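PDB 3QFF: N5-carboxyaminoimidazole ribonucleotide synthetase from Bacillus anthracis, which catalyses the ATP-dependent carboxylation of 5-aminoimidazole ribonucleotide by bicarbonate to N5-carboxyaminoimidazole ribonucleotide, a step of purine biosynthesis. Local coordinates for residues 255-260 with 277-282; 202-207 with 302-307; 17-22 with 38-43; 289-294 with 307-312. All coordinates share one frame; numbering follows the deposited sequence.

How the interactions relate
Along the chain, interaction 3 closes first, in the parallel sheet of the preATP-grasp domain. Interaction 2 opens next and encloses interaction 1, while interaction 4 crosses interaction 2 along the chain and shares Leu307 with it. Interactions 1 and 2 have centres 14 Å apart and meet on neighbouring strands 195-203 and 256-264 of the large antiparallel sheet, where Gly256 N probably bonds to Arg203 O. Interaction 2 holds the C-terminal end of helix 294-303, and interaction 4 joins the loops that precede and follow that helix. His280 O, probably bonded to Gln294 NE2, ties interaction 1 to interaction 4. Tyr38 packs on Cys303 and Leu305, linking interaction 3 to interaction 2. Together the four contacts connect the N-terminal sheet, the ATP-grasp sheet and the subunit interface.

Interaction 1 (255-260 with 277-282); sequences VGTLAV and PRPHNS
His280 swings its CG trans to its own backbone N (chi1 -171°) and Thr257 does the same with its methyl CG2 (chi1 -56° for OG1), which brings the imidazole beside Ala259 and the threonine methyl against the Arg278-Pro279 peptide. The Ala259 methyl presses on the base of the histidine: Ala259 CB lies 3.4 Å from His280 CB, a close fit for two aliphatic carbons, and meets the ring obliquely. Thr257 CG2 comes 3.7 Å from Pro279 N, the two side chains crossing at about a right angle. The other branch, OG1, is hydrogen-bonded to His298 of helix 294-303, a helix that also packs on Pro279.

No hydrogen bond joins the segments directly. Thr257 O and Arg278 N are 3.1 Å apart, but the angle is poor; Pro277 CA makes a CA-H...O contact of 3.3 Å to Thr257 O. Bonds inside the 277-282 loop shape it as well. Ser282 N donates to His280 ND1 over 3.1 Å, tilted from the ring plane, and Ser282 OG, which also bonds Ser198, lies 2.9 Å from the same ND1 in a second hydrogen bond; the two would restrict the ring's rotation. Arg278 NH1 donates a hydrogen bond to Pro279 O at 2.9 Å, and Arg278 NE forms a salt bridge with Glu84.

The His280 side chain is about 8 Å from the bound ADP, near the nucleotide site without touching it. The arrangement belongs to the ATP-grasp domain, where the loop leaving edge strand 270-276 folds back over neighbouring strand 256-264.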
loop_
_atom_site.group_PDB
_atom_site.type_symbol
_atom_site.label_atom_id
_atom_site.label_comp_id
_atom_site.label_asym_id
_atom_site.label_seq_id
_atom_site.Cartn_x
_atom_site.Cartn_y
_atom_site.Cartn_z
ATOM N N VAL A 255 -14.100 7.301 -17.604
ATOM C CA VAL A 255 -13.195 8.000 -16.697
ATOM C C VAL A 255 -13.238 7.263 -15.358
ATOM O O VAL A 255 -14.304 7.064 -14.790
ATOM C CB VAL A 255 -13.564 9.494 -16.515
ATOM C CG1 VAL A 255 -12.667 10.157 -15.438
ATOM C CG2 VAL A 255 -13.460 10.243 -17.862
ATOM N N GLY A 256 -12.075 6.859 -14.856
ATOM C CA GLY A 256 -12.001 6.049 -13.651
ATOM C C GLY A 256 -11.653 4.605 -13.990
ATOM O O GLY A 256 -10.791 4.342 -14.841
ATOM N N THR A 257 -12.356 3.674 -13.345
ATOM C CA THR A 257 -12.030 2.251 -13.373
ATOM C C THR A 257 -13.190 1.476 -13.970
ATOM O O THR A 257 -14.354 1.728 -13.624
ATOM C CB THR A 257 -11.773 1.739 -11.930
ATOM O OG1 THR A 257 -10.744 2.530 -11.341
ATOM C CG2 THR A 257 -11.310 0.275 -11.914
ATOM N N LEU A 258 -12.882 0.550 -14.878
ATOM C CA LEU A 258 -13.896 -0.359 -15.410
ATOM C C LEU A 258 -13.419 -1.806 -15.302
ATOM O O LEU A 258 -12.361 -2.143 -15.805
ATOM C CB LEU A 258 -14.221 -0.020 -16.877
ATOM C CG LEU A 258 -15.365 -0.823 -17.520
ATOM C CD1 LEU A 258 -16.709 -0.474 -16.870
ATOM C CD2 LEU A 258 -15.432 -0.556 -19.033
ATOM N N ALA A 259 -14.193 -2.651 -14.626
ATOM C CA ALA A 259 -13.912 -4.083 -14.622
ATOM C C ALA A 259 -14.771 -4.697 -15.709
ATOM O O ALA A 259 -15.973 -4.440 -15.761
ATOM C CB ALA A 259 -14.272 -4.697 -13.270
ATOM N N VAL A 260 -14.162 -5.504 -16.567
ATOM C CA VAL A 260 -14.893 -6.156 -17.651
ATOM C C VAL A 260 -14.863 -7.655 -17.376
ATOM O O VAL A 260 -13.793 -8.257 -17.397
ATOM C CB VAL A 260 -14.246 -5.861 -19.022
ATOM C CG1 VAL A 260 -15.157 -6.351 -20.170
ATOM C CG2 VAL A 260 -13.938 -4.356 -19.177
ATOM N N PRO A 277 -18.361 -0.250 -13.067
ATOM C CA PRO A 277 -17.590 0.969 -13.234
ATOM C C PRO A 277 -16.965 1.416 -11.908
ATOM O O PRO A 277 -17.218 2.520 -11.442
ATOM C CB PRO A 277 -18.639 1.977 -13.708
ATOM C CG PRO A 277 -19.911 1.496 -13.075
ATOM C CD PRO A 277 -19.798 0.019 -12.896
ATOM N N ARG A 278 -16.146 0.554 -11.331
ATOM C CA ARG A 278 -15.465 0.823 -10.072
ATOM C C ARG A 278 -14.388 -0.221 -9.923
ATOM O O ARG A 278 -14.384 -1.209 -10.673
ATOM C CB ARG A 278 -16.456 0.712 -8.896
ATOM C CG ARG A 278 -17.349 -0.520 -8.969
ATOM C CD ARG A 278 -17.924 -0.923 -7.618
ATOM N NE ARG A 278 -18.824 -2.060 -7.804
ATOM C CZ ARG A 278 -18.433 -3.331 -7.907
ATOM N NH1 ARG A 278 -17.143 -3.662 -7.819
ATOM N NH2 ARG A 278 -19.339 -4.278 -8.101
ATOM N N PRO A 279 -13.465 -0.021 -8.957
ATOM C CA PRO A 279 -12.611 -1.127 -8.558
ATOM C C PRO A 279 -13.484 -2.321 -8.181
ATOM O O PRO A 279 -14.621 -2.172 -7.684
ATOM C CB PRO A 279 -11.867 -0.580 -7.329
ATOM C CG PRO A 279 -11.871 0.898 -7.522
ATOM C CD PRO A 279 -13.166 1.213 -8.207
ATOM N N HIS A 280 -12.951 -3.498 -8.436
ATOM C CA HIS A 280 -13.724 -4.705 -8.425
ATOM C C HIS A 280 -12.947 -5.765 -7.656
ATOM O O HIS A 280 -11.715 -5.710 -7.580
ATOM C CB HIS A 280 -13.938 -5.113 -9.885
ATOM C CG HIS A 280 -14.903 -6.231 -10.079
ATOM N ND1 HIS A 280 -14.496 -7.542 -10.222
ATOM C CD2 HIS A 280 -16.251 -6.239 -10.196
ATOM C CE1 HIS A 280 -15.556 -8.311 -10.406
ATOM N NE2 HIS A 280 -16.633 -7.544 -10.403
ATOM N N ASN A 281 -13.673 -6.724 -7.088
ATOM C CA ASN A 281 -13.081 -7.836 -6.313
ATOM C C ASN A 281 -12.040 -8.637 -7.119
ATOM O O ASN A 281 -11.026 -9.083 -6.569
ATOM C CB ASN A 281 -14.208 -8.753 -5.819
ATOM C CG ASN A 281 -13.798 -9.677 -4.669
ATOM O OD1 ASN A 281 -12.618 -9.856 -4.340
ATOM N ND2 ASN A 281 -14.796 -10.270 -4.051
ATOM N N SER A 282 -12.283 -8.805 -8.420
ATOM C CA SER A 282 -11.360 -9.536 -9.294
ATOM C C SER A 282 -10.047 -8.767 -9.603
ATOM O O SER A 282 -9.176 -9.291 -10.280
ATOM C CB SER A 282 -12.075 -10.020 -10.574
ATOM O OG SER A 282 -12.348 -8.962 -11.487
#

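Interaction 2 (202-207 with 302-307); sequences IRSVSG and ICNLPL
Val205 and Asn304 bring their CA atoms to 5.3 Å where the type I turn from Ser204 to Gly207 meets the end of helix 294-303. Asn304 turns its CG trans to its backbone N (chi1 -159°), which carries the amide across Val205 at about a right angle, with Val205 CB 3.7 Å from Asn304 CG. Its OD1 faces the turn: Ser206 N makes a weak hydrogen bond to Asn304 OD1 of 3.2 Å, bent to 133°, and Ser206 OG lies 3.0 Å from the same oxygen. Asn304 ND2 donates a hydrogen bond to Met7 O, which holds the other end of the amide.

The positive phi of Asn304 (62°) marks it as the C-prime residue of a Schellman motif, with Leu305 N and Asn304 N turned back to Arg300 O and Ala301 O; this helix end meets the turn that links strands 195-203 and 209-220 of the antiparallel sheet.

A water bridges the two segments, accepting from Ser204 OG at 2.8 Å and donating to Leu305 O at 2.8 Å. Further along, Leu307 CD2 packs against both Ile202 CG2 (3.9 Å) and Ser204 CB (4.0 Å).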
loop_
_atom_site.group_PDB
_atom_site.type_symbol
_atom_site.label_atom_id
_atom_site.label_comp_id
_atom_site.label_asym_id
_atom_site.label_seq_id
_atom_site.Cartn_x
_atom_site.Cartn_y
_atom_site.Cartn_z
ATOM N N ILE A 202 -8.249 1.239 -16.852
ATOM C CA ILE A 202 -8.249 2.545 -16.209
ATOM C C ILE A 202 -8.137 3.611 -17.271
ATOM O O ILE A 202 -7.280 3.504 -18.150
ATOM C CB ILE A 202 -7.012 2.727 -15.288
ATOM C CG1 ILE A 202 -6.797 1.516 -14.372
ATOM C CG2 ILE A 202 -7.097 4.087 -14.507
ATOM C CD1 ILE A 202 -7.938 1.238 -13.376
ATOM N N ARG A 203 -8.973 4.640 -17.184
ATOM C CA ARG A 203 -8.877 5.775 -18.110
ATOM C C ARG A 203 -8.988 7.066 -17.324
ATOM O O ARG A 203 -9.960 7.271 -16.594
ATOM C CB ARG A 203 -9.958 5.710 -19.200
ATOM C CG ARG A 203 -9.771 6.751 -20.296
ATOM C CD ARG A 203 -10.585 6.438 -21.561
ATOM N NE ARG A 203 -10.524 7.547 -22.523
ATOM C CZ ARG A 203 -11.280 8.644 -22.478
ATOM N NH1 ARG A 203 -12.172 8.815 -21.519
ATOM N NH2 ARG A 203 -11.140 9.587 -23.407
ATOM N N SER A 204 -7.986 7.924 -17.452
ATOM C CA SER A 204 -7.965 9.171 -16.685
ATOM C C SER A 204 -8.863 10.249 -17.300
ATOM O O SER A 204 -9.312 10.123 -18.440
ATOM C CB SER A 204 -6.531 9.697 -16.522
ATOM O OG SER A 204 -6.100 10.412 -17.674
ATOM N N VAL A 205 -9.097 11.311 -16.527
ATOM C CA VAL A 205 -9.862 12.473 -16.966
ATOM C C VAL A 205 -9.339 12.979 -18.322
ATOM O O VAL A 205 -10.133 13.297 -19.218
ATOM C CB VAL A 205 -9.797 13.611 -15.889
ATOM C CG1 VAL A 205 -10.363 14.925 -16.427
ATOM C CG2 VAL A 205 -10.550 13.212 -14.653
ATOM N N SER A 206 -8.016 13.010 -18.487
ATOM C CA SER A 206 -7.413 13.494 -19.731
ATOM C C SER A 206 -7.341 12.449 -20.861
ATOM O O SER A 206 -6.855 12.755 -21.947
ATOM C CB SER A 206 -6.021 14.081 -19.468
ATOM O OG SER A 206 -5.114 13.081 -19.029
ATOM N N GLY A 207 -7.815 11.231 -20.599
ATOM C CA GLY A 207 -7.834 10.173 -21.610
ATOM C C GLY A 207 -6.643 9.218 -21.667
ATOM O O GLY A 207 -6.593 8.376 -22.553
ATOM N N ILE A 302 -9.144 9.779 -11.442
ATOM C CA ILE A 302 -10.149 10.800 -11.160
ATOM C C ILE A 302 -9.518 12.162 -10.825
ATOM O O ILE A 302 -10.132 13.205 -11.059
ATOM C CB ILE A 302 -11.157 10.368 -10.066
ATOM C CG1 ILE A 302 -10.462 10.228 -8.711
ATOM C CG2 ILE A 302 -11.912 9.077 -10.504
ATOM C CD1 ILE A 302 -11.416 10.072 -7.530
ATOM N N CYS A 303 -8.312 12.140 -10.262
ATOM C CA CYS A 303 -7.597 13.365 -9.920
ATOM C C CYS A 303 -6.797 13.893 -11.110
ATOM O O CYS A 303 -6.220 14.982 -11.037
ATOM C CB CYS A 303 -6.656 13.146 -8.724
ATOM S SG CYS A 303 -7.481 12.812 -7.148
ATOM N N ASN A 304 -6.770 13.117 -12.200
ATOM C CA ASN A 304 -6.035 13.461 -13.422
ATOM C C ASN A 304 -4.524 13.584 -13.188
ATOM O O ASN A 304 -3.867 14.505 -13.671
ATOM C CB ASN A 304 -6.629 14.722 -14.085
ATOM C CG ASN A 304 -6.270 14.842 -15.564
ATOM O OD1 ASN A 304 -5.959 13.848 -16.227
ATOM N ND2 ASN A 304 -6.321 16.072 -16.092
ATOM N N LEU A 305 -3.976 12.655 -12.415
ATOM C CA LEU A 305 -2.526 12.506 -12.310
ATOM C C LEU A 305 -2.067 11.503 -13.365
ATOM O O LEU A 305 -2.887 10.739 -13.902
ATOM C CB LEU A 305 -2.141 12.012 -10.913
ATOM C CG LEU A 305 -2.770 12.734 -9.717
ATOM C CD1 LEU A 305 -2.383 12.020 -8.442
ATOM C CD2 LEU A 305 -2.342 14.219 -9.667
ATOM N N PRO A 306 -0.767 11.491 -13.685
ATOM C CA PRO A 306 -0.311 10.447 -14.608
ATOM C C PRO A 306 -0.621 9.057 -14.037
ATOM O O PRO A 306 -0.509 8.842 -12.820
ATOM C CB PRO A 306 1.200 10.665 -14.644
ATOM C CG PRO A 306 1.372 12.122 -14.317
ATOM C CD PRO A 306 0.362 12.325 -13.217
ATOM N N LEU A 307 -1.021 8.130 -14.904
ATOM C CA LEU A 307 -1.332 6.785 -14.453
ATOM C C LEU A 307 -0.041 6.021 -14.164
ATOM O O LEU A 307 0.976 6.275 -14.786
ATOM C CB LEU A 307 -2.212 6.051 -15.474
ATOM C CG LEU A 307 -3.579 6.688 -15.771
ATOM C CD1 LEU A 307 -4.370 5.849 -16.792
ATOM C CD2 LEU A 307 -4.419 6.929 -14.489
HETATM O O HOH W 1 -3.472 10.588 -16.615
#

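Interaction 3 (17-22 with 38-43); sequences IGIIGG and YKIAVL
Ala41 O is approached by two groups of strand 16-20: Ile19 N donates to it over 2.8 Å, and Gly18 CA adds a CA-H...O contact at 3.1 Å. The N-H...O bonds continue along the ladder, with Ile17 N to Lys39 O, Ala41 N to Ile17 O, Leu43 N to Ile19 O and Gly21 N to Leu43 O, five backbone bonds in all; Ile17 O and Ile19 O also receive CA-H contacts, from Ile40 CA and Val42 CA. The short strand axes approach to 4.5 Å and their directions differ by 23°, the geometry of parallel neighbours.

This is the first beta-alpha-beta unit of the preATP-grasp domain, strand 16-20, helix 24-35 and strand 39-44 in a Rossmann-like sheet. Gly21, in the turn after the first strand, is the first glycine of a GxGxxG-like sequence, although no cofactor role is established here. At that turn Val42, with CG2 trans to its backbone N, sets the methyl CG2 3.6 Å from Gly22 CA, while Gly22 N is held by Asp44. Gly21 O is buried here and has no partner in the model.

On the face carrying Ile17, Ile19, Ile40 and Val42, Ile17 CB is 4.1 Å from Ile40 CD1 and Ile19 CD1 lies 4.2 Å from Ile40 CG2. At the start of the strand Ile17 CD1 lies over one face of Tyr38, 4.0 Å from the ring centroid and 25° off its normal, a CH-pi contact; Tyr38 OH bonds to Ile11 O.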
loop_
_atom_site.group_PDB
_atom_site.type_symbol
_atom_site.label_atom_id
_atom_site.label_comp_id
_atom_site.label_asym_id
_atom_site.label_seq_id
_atom_site.Cartn_x
_atom_site.Cartn_y
_atom_site.Cartn_z
ATOM N N ILE A 17 -10.830 13.935 -1.095
ATOM C CA ILE A 17 -11.614 13.044 -1.918
ATOM C C ILE A 17 -12.791 12.506 -1.104
ATOM O O ILE A 17 -12.608 11.913 -0.022
ATOM C CB ILE A 17 -10.759 11.877 -2.469
ATOM C CG1 ILE A 17 -9.579 12.432 -3.281
ATOM C CG2 ILE A 17 -11.644 10.937 -3.296
ATOM C CD1 ILE A 17 -8.524 11.388 -3.649
ATOM N N GLY A 18 -13.986 12.719 -1.636
ATOM C CA GLY A 18 -15.223 12.247 -1.034
ATOM C C GLY A 18 -15.717 10.982 -1.705
ATOM O O GLY A 18 -15.816 10.910 -2.936
ATOM N N ILE A 19 -16.045 9.991 -0.887
ATOM C CA ILE A 19 -16.447 8.681 -1.381
ATOM C C ILE A 19 -17.878 8.357 -0.934
ATOM O O ILE A 19 -18.202 8.423 0.258
ATOM C CB ILE A 19 -15.483 7.568 -0.884
ATOM C CG1 ILE A 19 -14.026 7.904 -1.271
ATOM C CG2 ILE A 19 -15.934 6.190 -1.425
ATOM C CD1 ILE A 19 -12.962 6.938 -0.716
ATOM N N ILE A 20 -18.728 8.022 -1.902
ATOM C CA ILE A 20 -20.077 7.555 -1.607
ATOM C C ILE A 20 -20.063 6.027 -1.458
ATOM O O ILE A 20 -19.916 5.287 -2.435
ATOM C CB ILE A 20 -21.104 8.004 -2.674
ATOM C CG1 ILE A 20 -21.096 9.533 -2.820
ATOM C CG2 ILE A 20 -22.528 7.480 -2.337
ATOM C CD1 ILE A 20 -21.846 10.040 -4.014
ATOM N N GLY A 21 -20.235 5.579 -0.224
ATOM C CA GLY A 21 -20.203 4.165 0.108
ATOM C C GLY A 21 -18.949 3.884 0.905
ATOM O O GLY A 21 -17.853 4.236 0.477
ATOM N N GLY A 22 -19.107 3.260 2.068
ATOM C CA GLY A 22 -17.994 3.112 3.001
ATOM C C GLY A 22 -17.547 1.691 3.242
ATOM O O GLY A 22 -16.949 1.414 4.283
ATOM N N TYR A 38 -3.746 12.713 0.225
ATOM C CA TYR A 38 -5.125 13.196 0.140
ATOM C C TYR A 38 -5.859 13.047 1.470
ATOM O O TYR A 38 -5.558 12.156 2.273
ATOM C CB TYR A 38 -5.907 12.475 -0.971
ATOM C CG TYR A 38 -5.446 12.863 -2.340
ATOM C CD1 TYR A 38 -5.901 14.035 -2.943
ATOM C CD2 TYR A 38 -4.514 12.078 -3.027
ATOM C CE1 TYR A 38 -5.461 14.411 -4.198
ATOM C CE2 TYR A 38 -4.060 12.450 -4.295
ATOM C CZ TYR A 38 -4.538 13.611 -4.874
ATOM O OH TYR A 38 -4.084 13.968 -6.123
ATOM N N LYS A 39 -6.819 13.940 1.689
ATOM C CA LYS A 39 -7.760 13.845 2.802
ATOM C C LYS A 39 -8.999 13.110 2.288
ATOM O O LYS A 39 -9.300 13.166 1.099
ATOM C CB LYS A 39 -8.098 15.265 3.292
ATOM C CG LYS A 39 -9.157 15.344 4.387
ATOM C CD LYS A 39 -9.197 16.762 5.013
ATOM C CE LYS A 39 -10.398 16.916 5.963
ATOM N NZ LYS A 39 -10.415 18.253 6.646
ATOM N N ILE A 40 -9.699 12.403 3.169
ATOM C CA ILE A 40 -10.817 11.563 2.765
ATOM C C ILE A 40 -12.096 11.883 3.540
ATOM O O ILE A 40 -12.086 11.943 4.779
ATOM C CB ILE A 40 -10.492 10.044 2.959
ATOM C CG1 ILE A 40 -9.222 9.642 2.185
ATOM C CG2 ILE A 40 -11.714 9.147 2.585
ATOM C CD1 ILE A 40 -9.328 9.755 0.673
ATOM N N ALA A 41 -13.186 12.092 2.802
ATOM C CA ALA A 41 -14.532 12.152 3.396
ATOM C C ALA A 41 -15.356 10.990 2.858
ATOM O O ALA A 41 -15.264 10.660 1.674
ATOM C CB ALA A 41 -15.203 13.497 3.081
ATOM N N VAL A 42 -16.157 10.360 3.710
ATOM C CA VAL A 42 -16.994 9.243 3.269
ATOM C C VAL A 42 -18.433 9.438 3.741
ATOM O O VAL A 42 -18.673 9.961 4.831
ATOM C CB VAL A 42 -16.429 7.856 3.748
ATOM C CG1 VAL A 42 -16.223 7.827 5.262
ATOM C CG2 VAL A 42 -17.335 6.685 3.313
ATOM N N LEU A 43 -19.380 9.027 2.903
ATOM C CA LEU A 43 -20.793 8.927 3.288
ATOM C C LEU A 43 -21.249 7.473 3.212
ATOM O O LEU A 43 -21.013 6.791 2.209
ATOM C CB LEU A 43 -21.664 9.811 2.393
ATOM C CG LEU A 43 -23.186 9.877 2.598
ATOM C CD1 LEU A 43 -23.707 11.134 1.945
ATOM C CD2 LEU A 43 -23.915 8.660 2.024
#

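Interaction 4 (289-294 with 307-312); sequences ACETSQ and LGETNL
Glu291 lays its extended side chain alongside that of Glu309, both pointing the same way, with Glu291 OE1 3.3 Å from Glu309 CB. The first torsion, chi1 -163°, puts CG trans to the backbone N and carries the carboxylate out over the 307-312 segment. There Asn311 ND2 donates to Glu291 OE2 over 3.0 Å in a nearly straight bond (173°), arriving from above the carboxylate plane while staying in its own amide plane. Lys314 of the second subunit forms a salt bridge with the same OE2, and Tyr340 of the second subunit bonds to OE1, so the carboxylate is fixed from both chains. The like charges, 5.6 Å apart at Glu291 OE1 and Glu309 OE2, may disfavour each other, which Lys314 of the second subunit and a long, weak pairing of Glu309 with Lys210 could ease.

The two loops, which flank helix 294-303 at its start and after its end, run nearly antiparallel (167°) and share one beta-type bridge, Cys290 with Leu312. In it Glu291 N donates to Asn311 O at 3.1 Å, and Cys290 CA adds a CA-H...O contact to that oxygen. Beside it Thr292 OG1 donates to Glu309 O over 2.9 Å and also lies 3.3 Å from Gly308 CA, a close approach. Ser293 caps the N-terminus of helix 294-303, its OG bonded to Gly296 N.

Leu312, the bridge partner of Cys290, supplies the apolar contact, its CD1 touching Ala289 CB at 3.9 Å and Cys290 SG at 4.2 Å. Asn311 N, buried by the contact, has no partner in the model.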
loop_
_atom_site.group_PDB
_atom_site.type_symbol
_atom_site.label_atom_id
_atom_site.label_comp_id
_atom_site.label_asym_id
_atom_site.label_seq_id
_atom_site.Cartn_x
_atom_site.Cartn_y
_atom_site.Cartn_z
ATOM N N ALA A 289 0.666 -7.644 -6.389
ATOM C CA ALA A 289 1.351 -8.284 -7.524
ATOM C C ALA A 289 1.650 -7.372 -8.708
ATOM O O ALA A 289 2.379 -7.781 -9.619
ATOM C CB ALA A 289 0.573 -9.496 -7.999
ATOM N N CYS A 290 1.087 -6.159 -8.710
ATOM C CA CYS A 290 1.309 -5.225 -9.816
ATOM C C CYS A 290 2.055 -3.989 -9.372
ATOM O O CYS A 290 2.103 -3.657 -8.194
ATOM C CB CYS A 290 -0.012 -4.805 -10.469
ATOM S SG CYS A 290 -0.782 -6.095 -11.421
ATOM N N GLU A 291 2.601 -3.284 -10.352
ATOM C CA GLU A 291 3.340 -2.063 -10.109
ATOM C C GLU A 291 2.490 -0.935 -9.474
ATOM O O GLU A 291 3.007 -0.155 -8.674
ATOM C CB GLU A 291 3.997 -1.627 -11.419
ATOM C CG GLU A 291 5.097 -0.637 -11.224
ATOM C CD GLU A 291 5.899 -0.417 -12.481
ATOM O OE1 GLU A 291 6.284 0.752 -12.718
ATOM O OE2 GLU A 291 6.124 -1.402 -13.231
ATOM N N THR A 292 1.198 -0.868 -9.819
ATOM C CA THR A 292 0.219 0.029 -9.179
ATOM C C THR A 292 -1.034 -0.780 -8.872
ATOM O O THR A 292 -1.437 -1.599 -9.681
ATOM C CB THR A 292 -0.238 1.180 -10.137
ATOM O OG1 THR A 292 0.891 1.750 -10.803
ATOM C CG2 THR A 292 -0.969 2.293 -9.356
ATOM N N SER A 293 -1.683 -0.546 -7.739
ATOM C CA SER A 293 -2.950 -1.234 -7.498
ATOM C C SER A 293 -4.102 -0.590 -8.264
ATOM O O SER A 293 -4.034 0.585 -8.637
ATOM C CB SER A 293 -3.274 -1.272 -6.009
ATOM O OG SER A 293 -3.873 -0.062 -5.603
ATOM N N GLN A 294 -5.179 -1.343 -8.490
ATOM C CA GLN A 294 -6.381 -0.748 -9.078
ATOM C C GLN A 294 -6.860 0.481 -8.302
ATOM O O GLN A 294 -7.456 1.408 -8.882
ATOM C CB GLN A 294 -7.498 -1.790 -9.206
ATOM C CG GLN A 294 -8.062 -2.295 -7.880
ATOM C CD GLN A 294 -9.245 -3.242 -8.055
ATOM O OE1 GLN A 294 -9.935 -3.222 -9.079
ATOM N NE2 GLN A 294 -9.509 -4.047 -7.030
ATOM N N LEU A 307 -1.021 8.130 -14.904
ATOM C CA LEU A 307 -1.332 6.785 -14.453
ATOM C C LEU A 307 -0.041 6.021 -14.164
ATOM O O LEU A 307 0.976 6.275 -14.786
ATOM C CB LEU A 307 -2.212 6.051 -15.474
ATOM C CG LEU A 307 -3.579 6.688 -15.771
ATOM C CD1 LEU A 307 -4.370 5.849 -16.792
ATOM C CD2 LEU A 307 -4.419 6.929 -14.489
ATOM N N GLY A 308 -0.082 5.101 -13.206
ATOM C CA GLY A 308 1.079 4.251 -12.957
ATOM C C GLY A 308 1.116 3.043 -13.878
ATOM O O GLY A 308 0.170 2.788 -14.615
ATOM N N GLU A 309 2.208 2.298 -13.841
ATOM C CA GLU A 309 2.328 1.088 -14.666
ATOM C C GLU A 309 1.500 -0.080 -14.125
ATOM O O GLU A 309 1.220 -0.147 -12.927
ATOM C CB GLU A 309 3.805 0.709 -14.877
ATOM C CG GLU A 309 4.650 1.854 -15.489
ATOM C CD GLU A 309 4.013 2.473 -16.749
ATOM O OE1 GLU A 309 3.502 1.718 -17.600
ATOM O OE2 GLU A 309 4.029 3.716 -16.897
ATOM N N THR A 310 1.102 -0.994 -15.009
ATOM C CA THR A 310 0.242 -2.116 -14.607
ATOM C C THR A 310 0.908 -3.480 -14.751
ATOM O O THR A 310 0.227 -4.519 -14.713
ATOM C CB THR A 310 -1.040 -2.155 -15.426
ATOM O OG1 THR A 310 -0.690 -2.287 -16.806
ATOM C CG2 THR A 310 -1.855 -0.888 -15.206
ATOM N N ASN A 311 2.227 -3.474 -14.922
ATOM C CA ASN A 311 3.016 -4.692 -15.038
ATOM C C ASN A 311 2.774 -5.659 -13.903
ATOM O O ASN A 311 2.728 -5.256 -12.730
ATOM C CB ASN A 311 4.502 -4.349 -15.066
ATOM C CG ASN A 311 4.868 -3.474 -16.242
ATOM O OD1 ASN A 311 4.584 -3.817 -17.392
ATOM N ND2 ASN A 311 5.497 -2.338 -15.967
ATOM N N LEU A 312 2.631 -6.930 -14.258
ATOM C CA LEU A 312 2.569 -8.005 -13.286
ATOM C C LEU A 312 4.000 -8.309 -12.838
ATOM O O LEU A 312 4.829 -8.744 -13.646
ATOM C CB LEU A 312 1.920 -9.260 -13.877
ATOM C CG LEU A 312 1.694 -10.372 -12.834
ATOM C CD1 LEU A 312 0.592 -9.996 -11.837
ATOM C CD2 LEU A 312 1.390 -11.687 -13.475
#